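PDB 3IHV: SusD homolog from Bacteroides thetaiotaomicron VPI-5482, which probably binds glycans at the outer membrane, capturing them for uptake through a SusC-like transporter. Local coordinates for residues A[18-23]-A[96-101]; A[29-34]-A[124-129]; A[92-97]-A[118-123]; A[175-180]-A[196-201]. All coordinates share one frame; numbering follows the deposited sequence.

Contact 1 (A[18-23]-A[96-101])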
loop_
_atom_site.group_PDB
_atom_site.type_symbol
_atom_site.label_atom_id
_atom_site.label_comp_id
_atom_site.label_asym_id
_atom_site.label_seq_id
_atom_site.Cartn_x
_atom_site.Cartn_y
_atom_site.Cartn_z
ATOM N N GLU A 18 -21.254 -18.726 -12.196
ATOM C CA GLU A 18 -21.741 -18.131 -10.935
ATOM C C GLU A 18 -21.103 -18.833 -9.714
ATOM O O GLU A 18 -20.675 -18.174 -8.779
ATOM C CB GLU A 18 -23.261 -18.172 -10.863
ATOM C CG GLU A 18 -23.831 -17.545 -9.607
ATOM C CD GLU A 18 -25.348 -17.720 -9.502
ATOM O OE1 GLU A 18 -26.046 -17.886 -10.546
ATOM O OE2 GLU A 18 -25.836 -17.692 -8.347
ATOM N N GLU A 19 -21.002 -20.157 -9.759
ATOM C CA GLU A 19 -20.350 -20.916 -8.684
ATOM C C GLU A 19 -18.865 -20.627 -8.652
ATOM O O GLU A 19 -18.284 -20.491 -7.575
ATOM C CB GLU A 19 -20.598 -22.414 -8.821
ATOM C CG GLU A 19 -22.050 -22.777 -8.640
ATOM C CD GLU A 19 -22.321 -24.247 -8.720
ATOM O OE1 GLU A 19 -21.383 -25.074 -8.824
ATOM O OE2 GLU A 19 -23.506 -24.572 -8.676
ATOM N N ALA A 20 -18.246 -20.512 -9.828
ATOM C CA ALA A 20 -16.827 -20.198 -9.913
ATOM C C ALA A 20 -16.560 -18.832 -9.291
ATOM O O ALA A 20 -15.535 -18.629 -8.605
ATOM C CB ALA A 20 -16.332 -20.222 -11.379
ATOM N N LYS A 21 -17.475 -17.891 -9.549
ATOM C CA LYS A 21 -17.342 -16.542 -9.061
ATOM C C LYS A 21 -17.274 -16.553 -7.525
ATOM O O LYS A 21 -16.473 -15.851 -6.932
ATOM C CB LYS A 21 -18.521 -15.677 -9.522
ATOM C CG LYS A 21 -18.325 -14.229 -9.125
ATOM C CD LYS A 21 -19.456 -13.284 -9.446
ATOM C CE LYS A 21 -20.572 -13.358 -8.457
ATOM N NZ LYS A 21 -21.302 -12.055 -8.473
ATOM N N ASP A 22 -18.143 -17.330 -6.905
ATOM C CA ASP A 22 -18.189 -17.442 -5.439
ATOM C C ASP A 22 -16.813 -17.853 -4.894
ATOM O O ASP A 22 -16.319 -17.276 -3.905
ATOM C CB ASP A 22 -19.305 -18.445 -5.053
ATOM C CG ASP A 22 -19.494 -18.605 -3.537
ATOM O OD1 ASP A 22 -19.415 -17.611 -2.792
ATOM O OD2 ASP A 22 -19.776 -19.752 -3.103
ATOM N N VAL A 23 -16.175 -18.836 -5.543
ATOM C CA VAL A 23 -14.841 -19.325 -5.098
ATOM C C VAL A 23 -13.784 -18.250 -5.345
ATOM O O VAL A 23 -12.905 -17.996 -4.504
ATOM C CB VAL A 23 -14.452 -20.640 -5.782
ATOM C CG1 VAL A 23 -13.050 -21.060 -5.331
ATOM C CG2 VAL A 23 -15.542 -21.750 -5.527
ATOM N N GLU A 96 -6.655 -24.551 -10.529
ATOM C CA GLU A 96 -6.680 -25.999 -10.754
ATOM C C GLU A 96 -8.090 -26.480 -11.038
ATOM O O GLU A 96 -8.312 -27.244 -11.954
ATOM C CB GLU A 96 -6.127 -26.720 -9.508
ATOM C CG GLU A 96 -4.629 -26.522 -9.340
ATOM C CD GLU A 96 -4.126 -26.824 -7.939
ATOM O OE1 GLU A 96 -4.837 -27.480 -7.163
ATOM O OE2 GLU A 96 -3.028 -26.330 -7.592
ATOM N N ARG A 97 -9.040 -26.038 -10.222
ATOM C CA ARG A 97 -10.403 -26.470 -10.343
ATOM C C ARG A 97 -11.115 -25.949 -11.589
ATOM O O ARG A 97 -11.782 -26.725 -12.285
ATOM C CB ARG A 97 -11.165 -26.088 -9.098
ATOM C CG ARG A 97 -10.715 -26.919 -7.880
ATOM C CD ARG A 97 -11.207 -26.277 -6.610
ATOM N NE ARG A 97 -12.657 -26.319 -6.451
ATOM C CZ ARG A 97 -13.336 -25.704 -5.472
ATOM N NH1 ARG A 97 -12.704 -24.986 -4.553
ATOM N NH2 ARG A 97 -14.664 -25.803 -5.414
ATOM N N ILE A 98 -10.970 -24.662 -11.880
ATOM C CA ILE A 98 -11.642 -24.130 -13.062
ATOM C C ILE A 98 -11.045 -24.755 -14.336
ATOM O O ILE A 98 -11.762 -24.958 -15.305
ATOM C CB ILE A 98 -11.668 -22.575 -13.087
ATOM C CG1 ILE A 98 -12.886 -22.102 -13.915
ATOM C CG2 ILE A 98 -10.304 -21.998 -13.526
ATOM C CD1 ILE A 98 -13.220 -20.607 -13.740
ATOM N N SER A 99 -9.774 -25.136 -14.330
ATOM C CA SER A 99 -9.179 -25.759 -15.522
ATOM C C SER A 99 -9.948 -27.028 -15.886
ATOM O O SER A 99 -10.123 -27.339 -17.061
ATOM C CB SER A 99 -7.680 -26.069 -15.331
ATOM O OG SER A 99 -7.490 -27.190 -14.478
ATOM N N ASN A 100 -10.430 -27.742 -14.879
ATOM C CA ASN A 100 -11.188 -28.963 -15.078
ATOM C C ASN A 100 -12.684 -28.790 -15.330
ATOM O O ASN A 100 -13.325 -29.736 -15.740
ATOM C CB ASN A 100 -11.010 -29.872 -13.852
ATOM C CG ASN A 100 -9.597 -30.406 -13.741
ATOM O OD1 ASN A 100 -8.916 -30.582 -14.755
ATOM N ND2 ASN A 100 -9.138 -30.637 -12.514
ATOM N N LYS A 101 -13.214 -27.590 -15.105
ATOM C CA LYS A 101 -14.644 -27.320 -15.242
ATOM C C LYS A 101 -15.030 -26.472 -16.448
ATOM O O LYS A 101 -16.144 -26.612 -16.966
ATOM C CB LYS A 101 -15.147 -26.616 -13.977
ATOM C CG LYS A 101 -15.033 -27.443 -12.696
ATOM C CD LYS A 101 -16.038 -28.594 -12.618
ATOM C CE LYS A 101 -15.984 -29.253 -11.228
ATOM N NZ LYS A 101 -17.081 -30.244 -10.974
#

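Contact 2 (A[29-34]-A[124-129]). With EDO (1,2-ethanediol), chain M.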
loop_
_atom_site.group_PDB
_atom_site.type_symbol
_atom_site.label_atom_id
_atom_site.label_comp_id
_atom_site.label_asym_id
_atom_site.label_seq_id
_atom_site.Cartn_x
_atom_site.Cartn_y
_atom_site.Cartn_z
ATOM N N ARG A 29 -11.087 -12.343 -0.667
ATOM C CA ARG A 29 -11.354 -12.114 0.751
ATOM C C ARG A 29 -10.060 -12.181 1.553
ATOM O O ARG A 29 -9.971 -11.575 2.606
ATOM C CB ARG A 29 -12.387 -13.131 1.234
ATOM C CG ARG A 29 -12.900 -13.013 2.628
ATOM C CD ARG A 29 -13.999 -14.125 2.818
ATOM N NE ARG A 29 -15.001 -14.042 1.746
ATOM C CZ ARG A 29 -15.403 -15.025 0.918
ATOM N NH1 ARG A 29 -15.023 -16.296 1.065
ATOM N NH2 ARG A 29 -16.282 -14.734 -0.033
ATOM N N THR A 30 -9.036 -12.880 1.047
ATOM C CA THR A 30 -7.748 -12.951 1.754
ATOM C C THR A 30 -7.251 -11.538 2.097
ATOM O O THR A 30 -6.730 -11.274 3.211
ATOM C CB THR A 30 -6.684 -13.694 0.936
ATOM O OG1 THR A 30 -7.254 -14.867 0.350
ATOM C CG2 THR A 30 -5.516 -14.107 1.818
ATOM N N ASN A 31 -7.453 -10.611 1.158
ATOM C CA ASN A 31 -6.983 -9.251 1.315
ATOM C C ASN A 31 -7.493 -8.498 2.527
ATOM O O ASN A 31 -6.807 -7.569 2.943
ATOM C CB ASN A 31 -7.283 -8.411 0.054
ATOM C CG ASN A 31 -6.378 -8.779 -1.101
ATOM O OD1 ASN A 31 -5.232 -9.199 -0.893
ATOM N ND2 ASN A 31 -6.870 -8.597 -2.302
ATOM N N THR A 32 -8.661 -8.869 3.045
ATOM C CA THR A 32 -9.289 -8.149 4.164
ATOM C C THR A 32 -8.788 -8.604 5.523
ATOM O O THR A 32 -9.181 -8.039 6.533
ATOM C CB THR A 32 -10.839 -8.220 4.123
ATOM O OG1 THR A 32 -11.267 -9.583 4.197
ATOM C CG2 THR A 32 -11.376 -7.528 2.845
ATOM N N LEU A 33 -7.980 -9.656 5.551
ATOM C CA LEU A 33 -7.383 -10.112 6.810
ATOM C C LEU A 33 -6.538 -9.022 7.477
ATOM O O LEU A 33 -5.858 -8.236 6.829
ATOM C CB LEU A 33 -6.512 -11.338 6.585
ATOM C CG LEU A 33 -7.240 -12.664 6.263
ATOM C CD1 LEU A 33 -6.239 -13.623 5.697
ATOM C CD2 LEU A 33 -7.967 -13.300 7.464
ATOM N N ASP A 34 -6.536 -9.067 8.804
ATOM C CA ASP A 34 -5.753 -8.165 9.610
ATOM C C ASP A 34 -4.274 -8.288 9.208
ATOM O O ASP A 34 -3.571 -7.293 9.064
ATOM C CB ASP A 34 -5.995 -8.541 11.082
ATOM C CG ASP A 34 -5.705 -7.406 12.071
ATOM O OD1 ASP A 34 -6.228 -6.288 11.906
ATOM O OD2 ASP A 34 -4.988 -7.668 13.058
ATOM N N ARG A 124 -2.721 -13.792 -7.410
ATOM C CA ARG A 124 -1.547 -14.613 -7.121
ATOM C C ARG A 124 -0.228 -13.837 -7.365
ATOM O O ARG A 124 0.704 -13.858 -6.543
ATOM C CB ARG A 124 -1.598 -15.907 -7.917
ATOM C CG ARG A 124 -0.460 -16.856 -7.564
ATOM C CD ARG A 124 -0.646 -18.246 -8.168
ATOM N NE ARG A 124 -0.555 -18.209 -9.616
ATOM C CZ ARG A 124 -0.782 -19.236 -10.415
ATOM N NH1 ARG A 124 -1.147 -20.412 -9.922
ATOM N NH2 ARG A 124 -0.651 -19.103 -11.723
ATOM N N GLY A 125 -0.198 -13.063 -8.440
ATOM C CA GLY A 125 0.957 -12.194 -8.741
ATOM C C GLY A 125 1.161 -11.145 -7.648
ATOM O O GLY A 125 2.293 -10.898 -7.214
HETATM N N MSE A 126 0.053 -10.556 -7.191
HETATM C CA MSE A 126 0.068 -9.559 -6.126
HETATM C C MSE A 126 0.609 -10.199 -4.822
HETATM O O MSE A 126 1.448 -9.600 -4.140
HETATM C CB MSE A 126 -1.341 -8.986 -5.925
HETATM C CG MSE A 126 -1.393 -7.871 -4.920
HETATM SE SE MSE A 126 -3.212 -7.153 -4.979
HETATM C CE MSE A 126 -3.356 -6.302 -3.225
ATOM N N PHE A 127 0.143 -11.408 -4.493
ATOM C CA PHE A 127 0.590 -12.091 -3.265
ATOM C C PHE A 127 2.082 -12.429 -3.352
ATOM O O PHE A 127 2.849 -12.155 -2.415
ATOM C CB PHE A 127 -0.190 -13.371 -2.992
ATOM C CG PHE A 127 -1.679 -13.177 -2.853
ATOM C CD1 PHE A 127 -2.231 -12.000 -2.359
ATOM C CD2 PHE A 127 -2.532 -14.183 -3.238
ATOM C CE1 PHE A 127 -3.615 -11.863 -2.228
ATOM C CE2 PHE A 127 -3.879 -14.034 -3.113
ATOM C CZ PHE A 127 -4.419 -12.891 -2.623
ATOM N N TYR A 128 2.514 -12.965 -4.484
ATOM C CA TYR A 128 3.946 -13.245 -4.676
ATOM C C TYR A 128 4.787 -11.994 -4.698
ATOM O O TYR A 128 5.947 -12.031 -4.273
ATOM C CB TYR A 128 4.256 -14.095 -5.897
ATOM C CG TYR A 128 4.083 -15.567 -5.652
ATOM C CD1 TYR A 128 4.981 -16.270 -4.891
ATOM C CD2 TYR A 128 3.000 -16.249 -6.184
ATOM C CE1 TYR A 128 4.822 -17.619 -4.651
ATOM C CE2 TYR A 128 2.838 -17.594 -5.953
ATOM C CZ TYR A 128 3.745 -18.266 -5.204
ATOM O OH TYR A 128 3.553 -19.605 -4.991
ATOM N N PHE A 129 4.233 -10.882 -5.200
ATOM C CA PHE A 129 4.980 -9.633 -5.204
ATOM C C PHE A 129 5.266 -9.207 -3.780
ATOM O O PHE A 129 6.378 -8.804 -3.475
ATOM C CB PHE A 129 4.189 -8.539 -5.949
ATOM C CG PHE A 129 4.905 -7.196 -6.028
ATOM C CD1 PHE A 129 6.245 -7.119 -6.358
ATOM C CD2 PHE A 129 4.225 -6.029 -5.853
ATOM C CE1 PHE A 129 6.904 -5.923 -6.450
ATOM C CE2 PHE A 129 4.900 -4.799 -5.963
ATOM C CZ PHE A 129 6.232 -4.769 -6.288
HETATM C C1 EDO M . -11.839 -6.661 -0.935
HETATM O O1 EDO M . -11.959 -5.605 -1.874
HETATM C C2 EDO M . -10.938 -7.765 -1.455
HETATM O O2 EDO M . -9.704 -7.329 -2.041
#

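Contact 3 (A[92-97]-A[118-123])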
loop_
_atom_site.group_PDB
_atom_site.type_symbol
_atom_site.label_atom_id
_atom_site.label_comp_id
_atom_site.label_asym_id
_atom_site.label_seq_id
_atom_site.Cartn_x
_atom_site.Cartn_y
_atom_site.Cartn_z
ATOM N N ASN A 92 -4.297 -20.883 -6.369
ATOM C CA ASN A 92 -3.929 -22.173 -6.983
ATOM C C ASN A 92 -5.133 -23.107 -7.069
ATOM O O ASN A 92 -5.394 -23.744 -8.109
ATOM C CB ASN A 92 -2.828 -22.881 -6.167
ATOM C CG ASN A 92 -1.426 -22.250 -6.306
ATOM O OD1 ASN A 92 -1.142 -21.497 -7.222
ATOM N ND2 ASN A 92 -0.540 -22.613 -5.390
ATOM N N ASP A 93 -5.877 -23.208 -5.967
ATOM C CA ASP A 93 -7.021 -24.104 -5.883
ATOM C C ASP A 93 -8.074 -23.730 -6.936
ATOM O O ASP A 93 -8.568 -24.574 -7.685
ATOM C CB ASP A 93 -7.625 -23.977 -4.482
ATOM C CG ASP A 93 -8.814 -24.875 -4.272
ATOM O OD1 ASP A 93 -8.650 -26.125 -4.344
ATOM O OD2 ASP A 93 -9.924 -24.307 -4.084
ATOM N N PHE A 94 -8.400 -22.450 -6.987
ATOM C CA PHE A 94 -9.356 -21.934 -7.973
ATOM C C PHE A 94 -8.924 -22.238 -9.408
ATOM O O PHE A 94 -9.724 -22.713 -10.209
ATOM C CB PHE A 94 -9.532 -20.419 -7.798
ATOM C CG PHE A 94 -10.431 -19.818 -8.831
ATOM C CD1 PHE A 94 -11.802 -19.865 -8.665
ATOM C CD2 PHE A 94 -9.916 -19.265 -9.971
ATOM C CE1 PHE A 94 -12.654 -19.369 -9.628
ATOM C CE2 PHE A 94 -10.784 -18.764 -10.975
ATOM C CZ PHE A 94 -12.146 -18.809 -10.763
ATOM N N LEU A 95 -7.654 -21.977 -9.713
ATOM C CA LEU A 95 -7.094 -22.209 -11.053
ATOM C C LEU A 95 -7.091 -23.696 -11.442
ATOM O O LEU A 95 -7.486 -24.068 -12.556
ATOM C CB LEU A 95 -5.696 -21.593 -11.167
ATOM C CG LEU A 95 -5.705 -20.064 -11.065
ATOM C CD1 LEU A 95 -4.344 -19.462 -10.781
ATOM C CD2 LEU A 95 -6.323 -19.444 -12.367
ATOM N N GLU A 96 -6.655 -24.551 -10.529
ATOM C CA GLU A 96 -6.680 -25.999 -10.754
ATOM C C GLU A 96 -8.090 -26.480 -11.038
ATOM O O GLU A 96 -8.312 -27.244 -11.954
ATOM C CB GLU A 96 -6.127 -26.720 -9.508
ATOM C CG GLU A 96 -4.629 -26.522 -9.340
ATOM C CD GLU A 96 -4.126 -26.824 -7.939
ATOM O OE1 GLU A 96 -4.837 -27.480 -7.163
ATOM O OE2 GLU A 96 -3.028 -26.330 -7.592
ATOM N N ARG A 97 -9.040 -26.038 -10.222
ATOM C CA ARG A 97 -10.403 -26.470 -10.343
ATOM C C ARG A 97 -11.115 -25.949 -11.589
ATOM O O ARG A 97 -11.782 -26.725 -12.285
ATOM C CB ARG A 97 -11.165 -26.088 -9.098
ATOM C CG ARG A 97 -10.715 -26.919 -7.880
ATOM C CD ARG A 97 -11.207 -26.277 -6.610
ATOM N NE ARG A 97 -12.657 -26.319 -6.451
ATOM C CZ ARG A 97 -13.336 -25.704 -5.472
ATOM N NH1 ARG A 97 -12.704 -24.986 -4.553
ATOM N NH2 ARG A 97 -14.664 -25.803 -5.414
ATOM N N ALA A 118 -8.011 -14.797 -15.032
ATOM C CA ALA A 118 -7.144 -13.636 -15.045
ATOM C C ALA A 118 -7.100 -12.943 -13.676
ATOM O O ALA A 118 -6.036 -12.492 -13.231
ATOM C CB ALA A 118 -7.628 -12.637 -16.159
ATOM N N GLU A 119 -8.258 -12.784 -13.043
ATOM C CA GLU A 119 -8.363 -12.177 -11.699
ATOM C C GLU A 119 -7.608 -12.978 -10.666
ATOM O O GLU A 119 -6.876 -12.412 -9.858
ATOM C CB GLU A 119 -9.817 -12.009 -11.259
ATOM C CG GLU A 119 -10.593 -11.023 -12.107
ATOM C CD GLU A 119 -12.013 -10.877 -11.623
ATOM O OE1 GLU A 119 -12.173 -10.531 -10.424
ATOM O OE2 GLU A 119 -12.969 -11.111 -12.411
ATOM N N ALA A 120 -7.729 -14.289 -10.714
ATOM C CA ALA A 120 -7.020 -15.141 -9.752
ATOM C C ALA A 120 -5.533 -15.080 -9.957
ATOM O O ALA A 120 -4.764 -15.092 -8.976
ATOM C CB ALA A 120 -7.543 -16.616 -9.831
ATOM N N ARG A 121 -5.099 -15.068 -11.210
ATOM C CA ARG A 121 -3.691 -14.982 -11.527
ATOM C C ARG A 121 -3.142 -13.615 -11.114
ATOM O O ARG A 121 -1.994 -13.550 -10.654
ATOM C CB ARG A 121 -3.416 -15.257 -13.018
ATOM C CG ARG A 121 -3.675 -16.687 -13.431
ATOM C CD ARG A 121 -3.104 -17.039 -14.811
ATOM N NE ARG A 121 -1.639 -17.060 -14.807
ATOM C CZ ARG A 121 -0.876 -17.442 -15.836
ATOM N NH1 ARG A 121 -1.413 -17.823 -16.984
ATOM N NH2 ARG A 121 0.436 -17.426 -15.721
ATOM N N ALA A 122 -3.922 -12.545 -11.305
ATOM C CA ALA A 122 -3.491 -11.208 -10.881
ATOM C C ALA A 122 -3.310 -11.178 -9.359
ATOM O O ALA A 122 -2.326 -10.646 -8.861
ATOM C CB ALA A 122 -4.475 -10.117 -11.353
ATOM N N LEU A 123 -4.246 -11.772 -8.630
ATOM C CA LEU A 123 -4.159 -11.847 -7.170
ATOM C C LEU A 123 -2.921 -12.644 -6.771
ATOM O O LEU A 123 -2.160 -12.230 -5.889
ATOM C CB LEU A 123 -5.415 -12.464 -6.607
ATOM C CG LEU A 123 -6.641 -11.525 -6.501
ATOM C CD1 LEU A 123 -7.921 -12.330 -6.372
ATOM C CD2 LEU A 123 -6.479 -10.480 -5.374
#

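Contact 4 (A[175-180]-A[196-201])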
loop_
_atom_site.group_PDB
_atom_site.type_symbol
_atom_site.label_atom_id
_atom_site.label_comp_id
_atom_site.label_asym_id
_atom_site.label_seq_id
_atom_site.Cartn_x
_atom_site.Cartn_y
_atom_site.Cartn_z
ATOM N N ASP A 175 -3.572 -9.402 -20.742
ATOM C CA ASP A 175 -4.078 -9.863 -22.041
ATOM C C ASP A 175 -5.577 -10.125 -21.991
ATOM O O ASP A 175 -6.313 -9.791 -22.929
ATOM C CB ASP A 175 -3.402 -11.181 -22.465
ATOM C CG ASP A 175 -1.933 -11.032 -22.849
ATOM O OD1 ASP A 175 -1.484 -9.905 -23.077
ATOM O OD2 ASP A 175 -1.240 -12.070 -22.928
ATOM N N ILE A 176 -6.034 -10.759 -20.921
ATOM C CA ILE A 176 -7.425 -11.230 -20.863
ATOM C C ILE A 176 -8.469 -10.236 -20.318
ATOM O O ILE A 176 -9.551 -10.155 -20.859
ATOM C CB ILE A 176 -7.491 -12.585 -20.105
ATOM C CG1 ILE A 176 -7.157 -13.740 -21.058
ATOM C CG2 ILE A 176 -8.911 -12.884 -19.550
ATOM C CD1 ILE A 176 -5.831 -13.732 -21.727
ATOM N N LEU A 177 -8.102 -9.456 -19.306
ATOM C CA LEU A 177 -9.075 -8.582 -18.641
ATOM C C LEU A 177 -9.483 -7.391 -19.490
ATOM O O LEU A 177 -8.670 -6.829 -20.175
ATOM C CB LEU A 177 -8.530 -8.096 -17.294
ATOM C CG LEU A 177 -8.356 -9.187 -16.231
ATOM C CD1 LEU A 177 -7.534 -8.628 -15.089
ATOM C CD2 LEU A 177 -9.714 -9.727 -15.709
ATOM N N PRO A 178 -10.763 -7.020 -19.450
ATOM C CA PRO A 178 -11.126 -5.770 -20.114
ATOM C C PRO A 178 -10.732 -4.621 -19.187
ATOM O O PRO A 178 -10.489 -4.836 -18.009
ATOM C CB PRO A 178 -12.653 -5.833 -20.141
ATOM C CG PRO A 178 -12.999 -6.617 -18.895
ATOM C CD PRO A 178 -11.915 -7.672 -18.819
ATOM N N TYR A 179 -10.663 -3.412 -19.718
ATOM C CA TYR A 179 -10.546 -2.235 -18.866
ATOM C C TYR A 179 -11.864 -2.139 -18.102
ATOM O O TYR A 179 -12.940 -2.554 -18.606
ATOM C CB TYR A 179 -10.320 -0.953 -19.669
ATOM C CG TYR A 179 -8.929 -0.821 -20.193
ATOM C CD1 TYR A 179 -7.911 -0.362 -19.375
ATOM C CD2 TYR A 179 -8.617 -1.132 -21.510
ATOM C CE1 TYR A 179 -6.620 -0.240 -19.847
ATOM C CE2 TYR A 179 -7.308 -1.001 -21.986
ATOM C CZ TYR A 179 -6.324 -0.556 -21.134
ATOM O OH TYR A 179 -5.020 -0.412 -21.581
ATOM N N ALA A 180 -11.775 -1.625 -16.876
ATOM C CA ALA A 180 -12.939 -1.516 -15.989
ATOM C C ALA A 180 -14.160 -0.865 -16.649
ATOM O O ALA A 180 -15.263 -1.364 -16.485
ATOM C CB ALA A 180 -12.575 -0.770 -14.686
ATOM N N GLY A 196 -6.524 -2.218 -16.316
ATOM C CA GLY A 196 -5.740 -1.079 -15.808
ATOM C C GLY A 196 -4.936 -1.429 -14.588
ATOM O O GLY A 196 -3.769 -1.076 -14.494
ATOM N N ALA A 197 -5.550 -2.158 -13.659
ATOM C CA ALA A 197 -4.867 -2.606 -12.464
ATOM C C ALA A 197 -3.782 -3.602 -12.773
ATOM O O ALA A 197 -2.732 -3.578 -12.133
ATOM C CB ALA A 197 -5.848 -3.221 -11.463
ATOM N N ALA A 198 -4.040 -4.520 -13.695
ATOM C CA ALA A 198 -3.018 -5.478 -14.093
ATOM C C ALA A 198 -1.819 -4.770 -14.696
ATOM O O ALA A 198 -0.670 -5.085 -14.335
ATOM C CB ALA A 198 -3.599 -6.558 -15.101
ATOM N N LEU A 199 -2.054 -3.814 -15.587
ATOM C CA LEU A 199 -0.936 -3.092 -16.212
ATOM C C LEU A 199 -0.230 -2.217 -15.175
ATOM O O LEU A 199 0.987 -2.121 -15.168
ATOM C CB LEU A 199 -1.426 -2.197 -17.341
ATOM C CG LEU A 199 -1.938 -2.841 -18.629
ATOM C CD1 LEU A 199 -2.872 -1.865 -19.412
ATOM C CD2 LEU A 199 -0.746 -3.294 -19.458
ATOM N N GLY A 200 -1.014 -1.564 -14.324
ATOM C CA GLY A 200 -0.405 -0.721 -13.273
ATOM C C GLY A 200 0.478 -1.505 -12.318
ATOM O O GLY A 200 1.630 -1.105 -11.998
ATOM N N LEU A 201 -0.044 -2.646 -11.854
ATOM C CA LEU A 201 0.722 -3.460 -10.932
ATOM C C LEU A 201 1.969 -4.029 -11.611
ATOM O O LEU A 201 3.032 -4.046 -11.005
ATOM C CB LEU A 201 -0.145 -4.569 -10.323
ATOM C CG LEU A 201 0.585 -5.466 -9.310
ATOM C CD1 LEU A 201 1.108 -4.658 -8.153
ATOM C CD2 LEU A 201 -0.358 -6.560 -8.830
HETATM O O HOH W 1 -9.150 -1.073 -15.890
#

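Contact 1 (A[18-23]-A[96-101])
NH1 of R97 is gripped by two carboxylates outside the contact, in salt bridges with D93 and E2, and the same nitrogen lies against V23, 4.0 Å from its CG1. The other valine branch keeps pace, with CG2 4.1 Å from R97 NH2, and the two side chains cross at about a right angle. R97 reaches this place because its chain bends at chi3 (68°), which swings the guanidinium round toward helix 17-29. The approach to the guanidinium is oblique. One helical turn before V23, A20 offers its methyl to I98. CG1 of I98 stands anti to the backbone N (chi1 -154°), sending CD1 outward until it rests 3.9 Å from A20 CB. Alanine suits this position because its short side chain lets the longer isoleucine reach across between helices 17-29 and 75-101. I98 also packs on A113 and I117 of helix 107-135, so three helices meet around it. No hydrogen bond links the two segments. The contact therefore rests on van der Waals packing, apolar between A20 and I98 and against the guanidinium nitrogens at V23, while the arginine's charge is probably balanced by the acids that hold it, which may make a valine neighbour easier to accommodate.

Contact 2 (A[29-34]-A[124-129])
The amide of N31 comes up to the rim of the F127 ring, its OD1 near the ring plane and 3.4 Å from CE1. Amide and ring planes stand 69° apart, so oxygen meets ring edge without any stacking. An aromatic edge carries slight positive charge, which makes it a tolerable neighbour for this buried oxygen, otherwise without a partner in the model. CG of N31 lies anti to the carbonyl carbon (chi1 -73°), and this turns the amide toward helix 107-135. The methyl end of M126, a selenomethionine, lies further off, with CE 4.2 Å from N31 OD1. At the other end of the amide, ND2 donates to O2 of a 1,2-ethanediol molecule at 3.1 Å, nearly straight at 163°; S264 N also bonds this probable solvent additive. The short loop between helices 17-29 and 34-38 thus packs on a long helix of the mainly helical N-terminal region, which belongs to a TPR-clan family. T30 approaches the ring obliquely, its CB 4.3 Å from F127 CZ, while its hydroxyl is bonded to V27 O and R90. A second threonine serves the turn itself: T32 OG1 donates to R29 O at 2.9 Å, in the carbonyl plane and on a lone pair. That oxygen takes the backbone N of T32 as well, at 3.0 Å, bracing the turn that presents N31.

Contact 3 (A[92-97]-A[118-123])
The ring of F94 meets the methyl of A120 obliquely, with CD2 3.6 Å and CE2 4.1 Å from A120 CB. Phenylalanine reaches there because its CG is anti to the backbone N (chi1 176°); V23 of helix 17-29 and Y116 also touch the ring. Beside it, L95 brings CD2 to 4.0 Å from A120 CB, so the one methyl is shared by two large apolar side chains. The segments belong to the antiparallel hairpin of helices 75-101 and 107-135; the axes of segments 92-97 and 118-123 approach to 9.6 Å, with 150° between their N-to-C directions. A small alanine facing the partner helix leaves width for phenylalanine and leucine to fill the interface. The leucine fork also meets R121: CD1 is 3.9 Å and CD2 4.0 Å from R121 CG, and the two side chains cross at about a right angle. Only the aliphatic base of the arginine is used here, and arginine suits the place because its methylenes can lie on leucine. Further along, its chain bends at chi3 (69°), and NE goes on to a salt bridge with D169, which ties the hairpin to helix 159-176.

Contact 4 (A[175-180]-A[196-201])
Y179 and L199 make the close part of this contact: the phenol oxygen OH of Y179 lies 3.4 Å from L199 CD1, with the side chains crossing at about a right angle. The leucine methyl is also 4.1 Å from Y179 CZ, and both residues pack on L230 of helix 219-232. Nearer its base the ring lies obliquely beside the start of helix 195-210, with CD1 3.8 Å from G196 N. With no side chain, G196 lets the ring lie close to its backbone. CG of Y179, anti to the carbonyl carbon (chi1 -76°), carries the ring across to this helix. Packing is slacker at L177, where CD1 is 4.4 Å from A198 CB. The polar margin is filled by a water instead, which accepts from A180 N and from G196 N, each at 2.9 Å. It satisfies the G196 amide, which belongs to the first turn of its helix. P178 favours the extended chain that follows the end of helix 159-176, and it shares a backbone hydrogen bond with K195. Here the extended chain leaving helix 159-176 packs on the first turn of helix 195-210, bringing together two successive helices of this SusD-family, TPR-clan region.

From the N terminus, helix 17-29 opens contact 1 and the loop behind it opens contact 2. Contact 1 closes first, on helix 75-101, and contact 2 later, on helix 107-135, so the two cross along the chain. Contact 3 joins those two long helices to each other; it begins where contact 1 ends, sharing E96 and R97, and falls wholly within the span of contact 2. Contact 4 follows in series and closes the short excursion between helices 159-176 and 195-210. It still meets the earlier elements: L177 and I176 pack on A118 of contact 3, and L201 touches M126 and F129 of contact 2. Helix 107-135 thus touches helices 17-29, 75-101, 159-176 and 195-210.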